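Local coordinates for protein methylmalonyl-CoA epimerase, mitochondrial (Homo sapiens, PDB 3RMU) that catalyses the interconversion of (R)- and (S)-methylmalonyl-CoA in mitochondrial propionyl-CoA metabolism, and binds a cobalt ion, at residues 5-11 with 78-84; 38-44 with 56-60. All blocks are in the same frame, centred on the assembly; numbering follows the deposited sequence.

Contact 1: residues 5-11 with 78-84; sequences RLNHVAI and MHHICIE. With CO (cobalt (II) ion), chain E.
The imidazoles of His8 and His80 each carry a small side chain of the facing strand over one face: Cys82 CB lies 3.4 Å from the centroid of the His8 ring, and Ala10 CB lies equally close to that of His80. Rim to rim, their planes 76° apart, the two rings converge on cobalt, which His8 NE2 and His80 NE2 both bind at 2.0 Å. In each histidine CG stands between the backbone N and the carbonyl carbon (chi1 57° and 65°), swinging the ring back over the partner strand. The far edge of each ring is pinned by its preceding residue. His8 ND1 donates to Asn7 OD1 at 2.7 Å, in the plane of its own ring, and His80 ND1 donates to His79 ND1, an example of second-shell residues fixing the rotation of metal ligands. Asn7 is itself positioned, since its ND2 gives Glu84 OE2 an almost straight 2.8 Å bond on the anti lone pair. Arg5 NH1 forms a salt bridge with Glu84 OE1 through a long, weak hydrogen bond. On the sheet face carrying Val9, Ile11, Met78 and Ile81, Ile11 CD1 packs on Met78 CG at 3.6 Å, and Val9 meets Ile81, near the second subunit's Val9 and Met54. Three waters and Glu130 complete the metal shell. The strands run antiparallel, with classic bulges opposite Cys82 and Ala10, and form the metal-bearing core of a vicinal oxygen chelate fold.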
loop_
_atom_site.group_PDB
_atom_site.type_symbol
_atom_site.label_atom_id
_atom_site.label_comp_id
_atom_site.label_asym_id
_atom_site.label_seq_id
_atom_site.Cartn_x
_atom_site.Cartn_y
_atom_site.Cartn_z
ATOM N N ARG A 5 12.708 4.611 4.580
ATOM C CA ARG A 5 11.292 4.802 4.861
ATOM C C ARG A 5 10.403 4.433 3.686
ATOM O O ARG A 5 10.846 4.375 2.567
ATOM C CB ARG A 5 10.983 6.278 5.275
ATOM C CG ARG A 5 11.271 7.368 4.216
ATOM C CD ARG A 5 10.822 8.792 4.670
ATOM N NE ARG A 5 11.449 9.193 5.938
ATOM C CZ ARG A 5 12.650 9.770 6.057
ATOM N NH1 ARG A 5 13.389 10.046 4.979
ATOM N NH2 ARG A 5 13.120 10.091 7.267
ATOM N N LEU A 6 9.124 4.293 3.954
ATOM C CA LEU A 6 8.142 4.208 2.889
ATOM C C LEU A 6 7.882 5.619 2.401
ATOM O O LEU A 6 7.350 6.441 3.116
ATOM C CB LEU A 6 6.847 3.547 3.360
ATOM C CG LEU A 6 5.778 3.416 2.265
ATOM C CD1 LEU A 6 6.084 2.161 1.552
ATOM C CD2 LEU A 6 4.388 3.393 2.891
ATOM N N ASN A 7 8.295 5.894 1.176
ATOM C CA ASN A 7 8.074 7.166 0.511
ATOM C C ASN A 7 6.599 7.331 0.073
ATOM O O ASN A 7 5.988 8.330 0.362
ATOM C CB ASN A 7 9.054 7.300 -0.645
ATOM C CG ASN A 7 8.908 8.584 -1.378
ATOM O OD1 ASN A 7 7.975 8.783 -2.159
ATOM N ND2 ASN A 7 9.850 9.492 -1.135
ATOM N N HIS A 8 6.016 6.339 -0.583
ATOM C CA HIS A 8 4.608 6.410 -0.955
ATOM C C HIS A 8 4.003 5.044 -1.160
ATOM O O HIS A 8 4.740 4.059 -1.381
ATOM C CB HIS A 8 4.380 7.279 -2.235
ATOM C CG HIS A 8 5.132 6.856 -3.477
ATOM N ND1 HIS A 8 6.356 7.381 -3.815
ATOM C CD2 HIS A 8 4.743 6.104 -4.554
ATOM C CE1 HIS A 8 6.736 6.897 -4.992
ATOM N NE2 HIS A 8 5.780 6.100 -5.453
ATOM N N VAL A 9 2.677 5.002 -1.062
ATOM C CA VAL A 9 1.888 3.884 -1.559
ATOM C C VAL A 9 1.199 4.457 -2.765
ATOM O O VAL A 9 0.601 5.522 -2.661
ATOM C CB VAL A 9 0.879 3.358 -0.538
ATOM C CG1 VAL A 9 -0.024 2.309 -1.192
ATOM C CG2 VAL A 9 1.592 2.728 0.581
ATOM N N ALA A 10 1.292 3.795 -3.918
ATOM C CA ALA A 10 0.689 4.300 -5.175
ATOM C C ALA A 10 -0.626 3.540 -5.405
ATOM O O ALA A 10 -0.646 2.319 -5.352
ATOM C CB ALA A 10 1.572 3.999 -6.409
ATOM N N ILE A 11 -1.683 4.290 -5.654
ATOM C CA ILE A 11 -3.022 3.734 -5.960
ATOM C C ILE A 11 -3.423 4.202 -7.339
ATOM O O ILE A 11 -3.425 5.408 -7.594
ATOM C CB ILE A 11 -4.120 4.230 -4.941
ATOM C CG1 ILE A 11 -3.699 4.072 -3.484
ATOM C CG2 ILE A 11 -5.500 3.548 -5.247
ATOM C CD1 ILE A 11 -3.316 2.739 -3.035
ATOM N N MET A 78 -4.329 -0.743 -5.400
ATOM C CA MET A 78 -2.973 -0.508 -4.958
ATOM C C MET A 78 -2.054 -1.022 -6.069
ATOM O O MET A 78 -2.182 -2.160 -6.526
ATOM C CB MET A 78 -2.707 -1.208 -3.600
ATOM C CG MET A 78 -3.726 -0.761 -2.474
ATOM S SD MET A 78 -3.852 -1.795 -0.979
ATOM C CE MET A 78 -2.217 -1.384 -0.332
ATOM N N HIS A 79 -1.178 -0.156 -6.534
ATOM C CA HIS A 79 -0.333 -0.456 -7.683
ATOM C C HIS A 79 1.116 -0.759 -7.238
ATOM O O HIS A 79 1.707 -1.718 -7.721
ATOM C CB HIS A 79 -0.366 0.681 -8.698
ATOM C CG HIS A 79 0.419 0.389 -9.928
ATOM N ND1 HIS A 79 1.701 0.842 -10.128
ATOM C CD2 HIS A 79 0.093 -0.321 -11.038
ATOM C CE1 HIS A 79 2.154 0.388 -11.280
ATOM N NE2 HIS A 79 1.193 -0.316 -11.855
ATOM N N HIS A 80 1.721 0.061 -6.368
ATOM C CA HIS A 80 3.089 -0.239 -5.892
ATOM C C HIS A 80 3.348 0.404 -4.539
ATOM O O HIS A 80 2.599 1.280 -4.124
ATOM C CB HIS A 80 4.207 0.145 -6.906
ATOM C CG HIS A 80 4.369 1.614 -7.213
ATOM N ND1 HIS A 80 3.722 2.226 -8.263
ATOM C CD2 HIS A 80 5.172 2.572 -6.661
ATOM C CE1 HIS A 80 4.094 3.494 -8.329
ATOM N NE2 HIS A 80 4.977 3.737 -7.376
ATOM N N ILE A 81 4.419 -0.016 -3.884
ATOM C CA ILE A 81 4.952 0.718 -2.726
ATOM C C ILE A 81 6.324 1.236 -3.096
ATOM O O ILE A 81 7.060 0.591 -3.857
ATOM C CB ILE A 81 5.001 -0.166 -1.486
ATOM C CG1 ILE A 81 5.799 -1.470 -1.732
ATOM C CG2 ILE A 81 3.550 -0.526 -1.039
ATOM C CD1 ILE A 81 6.048 -2.310 -0.443
ATOM N N CYS A 82 6.704 2.386 -2.562
ATOM C CA CYS A 82 7.985 2.919 -2.858
ATOM C C CYS A 82 8.772 3.071 -1.575
ATOM O O CYS A 82 8.341 3.763 -0.654
ATOM C CB CYS A 82 7.894 4.251 -3.584
ATOM S SG CYS A 82 9.495 5.055 -3.805
ATOM N N ILE A 83 9.910 2.393 -1.522
ATOM C CA ILE A 83 10.787 2.442 -0.356
ATOM C C ILE A 83 12.125 3.122 -0.701
ATOM O O ILE A 83 12.742 2.885 -1.759
ATOM C CB ILE A 83 11.017 1.016 0.247
ATOM C CG1 ILE A 83 9.701 0.278 0.472
ATOM C CG2 ILE A 83 11.828 1.071 1.592
ATOM C CD1 ILE A 83 9.884 -1.164 0.968
ATOM N N GLU A 84 12.589 3.969 0.206
ATOM C CA GLU A 84 13.827 4.681 -0.018
ATOM C C GLU A 84 15.044 3.817 0.262
ATOM O O GLU A 84 15.012 2.909 1.091
ATOM C CB GLU A 84 13.879 5.963 0.808
ATOM C CG GLU A 84 12.798 6.927 0.346
ATOM C CD GLU A 84 12.764 8.215 1.103
ATOM O OE1 GLU A 84 13.650 8.449 1.950
ATOM O OE2 GLU A 84 11.830 8.998 0.853
HETATM CO CO CO E . 5.928 5.446 -7.344
HETATM O O HOH W 1 14.583 6.892 4.137
HETATM O O HOH W 2 6.318 5.836 -9.602
HETATM O O HOH W 3 6.679 7.532 -8.158
HETATM O O HOH W 4 3.985 6.599 -7.929
#

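Contact 2: residues 38-44 with 56-60; sequences PEHGVSV and LLHPL
The first torsion of Leu60 is extended (chi1 -174°), which sends the isobutyl group across the strand end toward 38-44. There Leu60 CD2 rests 3.7 Å from Pro38 CA. The same methyl lies 3.5 Å from Val42 O. The second methyl, CD1, comes up against Ser43 OG, so the leucine lies along the backbone of segment 38-44 while its tip runs beside the Pro38 ring, both pointing the same way. Deeper in the hairpin, Leu57 is turned with CG beside its backbone N (chi1 -63°), and CD2 then reaches Val44 CB at 3.9 Å. The two side chains run alongside each other, whereas Val42 CG2 approaches the same leucine methyl at a slant. Leu57 CD2 is thus the common meeting point of both valines, and Ile66 adds to this apolar patch from a neighbouring loop.

Backbone bonds set the register, and they illustrate how a hairpin can give up its ladder step by step. Ser43 and His58 form a hydrogen-bonded antiparallel pair, Ser43 N giving His58 O a 2.7 Å bond and His58 N returning one to Ser43 O. Beyond it Leu60 N donates to Gly41 O at 2.9 Å, but from above the carbonyl plane, 59° out of it, as the strands give way to turns. The His58 ring has Pro59 CD over one face, and its ND1 is bonded to Val13 O. Gly41, with positive phi, and Val42 both face Leu37, making a G1 bulge that leads the chain out of its turn. The whole is the open end of the antiparallel hairpin of strands 42-48 and 53-59, part of the mixed sheet of this glyoxalase-superfamily fold.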
loop_
_atom_site.group_PDB
_atom_site.type_symbol
_atom_site.label_atom_id
_atom_site.label_comp_id
_atom_site.label_asym_id
_atom_site.label_seq_id
_atom_site.Cartn_x
_atom_site.Cartn_y
_atom_site.Cartn_z
ATOM N N PRO A 38 3.801 14.141 -17.748
ATOM C CA PRO A 38 3.744 13.549 -19.084
ATOM C C PRO A 38 4.884 12.579 -19.368
ATOM O O PRO A 38 4.673 11.588 -20.069
ATOM C CB PRO A 38 3.830 14.760 -20.013
ATOM C CG PRO A 38 3.424 15.895 -19.215
ATOM C CD PRO A 38 3.846 15.616 -17.834
ATOM N N GLU A 39 6.086 12.880 -18.859
ATOM C CA GLU A 39 7.250 12.000 -19.049
ATOM C C GLU A 39 7.002 10.592 -18.491
ATOM O O GLU A 39 7.614 9.620 -18.969
ATOM C CB GLU A 39 8.478 12.570 -18.333
ATOM C CG GLU A 39 9.058 13.826 -18.951
ATOM C CD GLU A 39 10.457 14.128 -18.419
ATOM O OE1 GLU A 39 11.432 13.493 -18.877
ATOM O OE2 GLU A 39 10.574 14.981 -17.519
ATOM N N HIS A 40 6.155 10.498 -17.472
ATOM C CA HIS A 40 5.885 9.224 -16.776
ATOM C C HIS A 40 4.543 8.623 -17.138
ATOM O O HIS A 40 4.161 7.553 -16.630
ATOM C CB HIS A 40 6.048 9.454 -15.282
ATOM C CG HIS A 40 7.363 10.080 -14.961
ATOM N ND1 HIS A 40 8.520 9.342 -14.856
ATOM C CD2 HIS A 40 7.730 11.378 -14.842
ATOM C CE1 HIS A 40 9.539 10.156 -14.645
ATOM N NE2 HIS A 40 9.088 11.397 -14.633
ATOM N N GLY A 41 3.820 9.323 -18.018
ATOM C CA GLY A 41 2.536 8.838 -18.534
ATOM C C GLY A 41 1.424 8.727 -17.517
ATOM O O GLY A 41 0.505 7.920 -17.683
ATOM N N VAL A 42 1.484 9.530 -16.443
ATOM C CA VAL A 42 0.417 9.545 -15.471
ATOM C C VAL A 42 0.172 10.964 -15.000
ATOM O O VAL A 42 1.012 11.857 -15.220
ATOM C CB VAL A 42 0.730 8.677 -14.239
ATOM C CG1 VAL A 42 0.896 7.190 -14.619
ATOM C CG2 VAL A 42 1.964 9.209 -13.528
ATOM N N SER A 43 -0.987 11.151 -14.410
ATOM C CA SER A 43 -1.310 12.319 -13.555
ATOM C C SER A 43 -1.338 11.856 -12.098
ATOM O O SER A 43 -1.753 10.752 -11.802
ATOM C CB SER A 43 -2.671 12.928 -13.944
ATOM O OG SER A 43 -2.620 13.566 -15.237
ATOM N N VAL A 44 -0.889 12.699 -11.164
ATOM C CA VAL A 44 -0.814 12.277 -9.753
ATOM C C VAL A 44 -1.515 13.267 -8.825
ATOM O O VAL A 44 -1.405 14.498 -9.022
ATOM C CB VAL A 44 0.663 12.102 -9.284
ATOM C CG1 VAL A 44 1.471 13.379 -9.536
ATOM C CG2 VAL A 44 0.738 11.645 -7.765
ATOM N N LEU A 56 -2.082 9.054 -5.763
ATOM C CA LEU A 56 -3.206 8.603 -6.577
ATOM C C LEU A 56 -2.870 8.865 -8.054
ATOM O O LEU A 56 -2.548 9.987 -8.447
ATOM C CB LEU A 56 -4.495 9.354 -6.176
ATOM C CG LEU A 56 -4.903 9.415 -4.703
ATOM C CD1 LEU A 56 -6.136 10.332 -4.506
ATOM C CD2 LEU A 56 -5.177 8.023 -4.186
ATOM N N LEU A 57 -2.995 7.839 -8.898
ATOM C CA LEU A 57 -2.423 7.887 -10.238
ATOM C C LEU A 57 -3.517 7.594 -11.233
ATOM O O LEU A 57 -4.325 6.708 -10.984
ATOM C CB LEU A 57 -1.357 6.802 -10.403
ATOM C CG LEU A 57 -0.123 6.928 -9.493
ATOM C CD1 LEU A 57 0.842 5.742 -9.755
ATOM C CD2 LEU A 57 0.554 8.259 -9.727
ATOM N N HIS A 58 -3.505 8.338 -12.333
ATOM C CA HIS A 58 -4.390 8.072 -13.476
ATOM C C HIS A 58 -3.610 8.240 -14.778
ATOM O O HIS A 58 -2.759 9.126 -14.871
ATOM C CB HIS A 58 -5.600 9.009 -13.443
ATOM C CG HIS A 58 -6.629 8.674 -14.470
ATOM N ND1 HIS A 58 -7.526 7.639 -14.311
ATOM C CD2 HIS A 58 -6.875 9.205 -15.688
ATOM C CE1 HIS A 58 -8.294 7.562 -15.384
ATOM N NE2 HIS A 58 -7.926 8.508 -16.229
ATOM N N PRO A 59 -3.869 7.381 -15.787
ATOM C CA PRO A 59 -3.168 7.472 -17.060
ATOM C C PRO A 59 -3.200 8.848 -17.690
ATOM O O PRO A 59 -4.227 9.554 -17.642
ATOM C CB PRO A 59 -3.933 6.490 -17.969
ATOM C CG PRO A 59 -4.509 5.499 -17.016
ATOM C CD PRO A 59 -4.855 6.286 -15.798
ATOM N N LEU A 60 -2.080 9.185 -18.309
ATOM C CA LEU A 60 -1.951 10.396 -19.108
ATOM C C LEU A 60 -1.364 9.936 -20.437
ATOM O O LEU A 60 -0.175 9.584 -20.525
ATOM C CB LEU A 60 -1.080 11.415 -18.379
ATOM C CG LEU A 60 -0.916 12.806 -18.975
ATOM C CD1 LEU A 60 -2.224 13.547 -19.000
ATOM C CD2 LEU A 60 0.117 13.561 -18.135
#

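From the N terminus, strand 3-12 supplies the first half of contact 1, and the chain then passes through helix 16-26 and strand 30-37 before entering contact 2. There a short loop closes as the 42-48 and 53-59 hairpin folds back on itself. Only after helix 67-72 does strand 77-85 return to complete contact 1, so contact 2 is nested within the longer loop. The two meet because strand 3-12 lies between strands 53-59 and 77-85: Leu57 N probably hydrogen-bonds to Ile11 O, and Leu57 CD1 packs on Ala10 CB and near the His80 ring. Together they tie the hairpin to the metal-bearing centre of one continuous sheet.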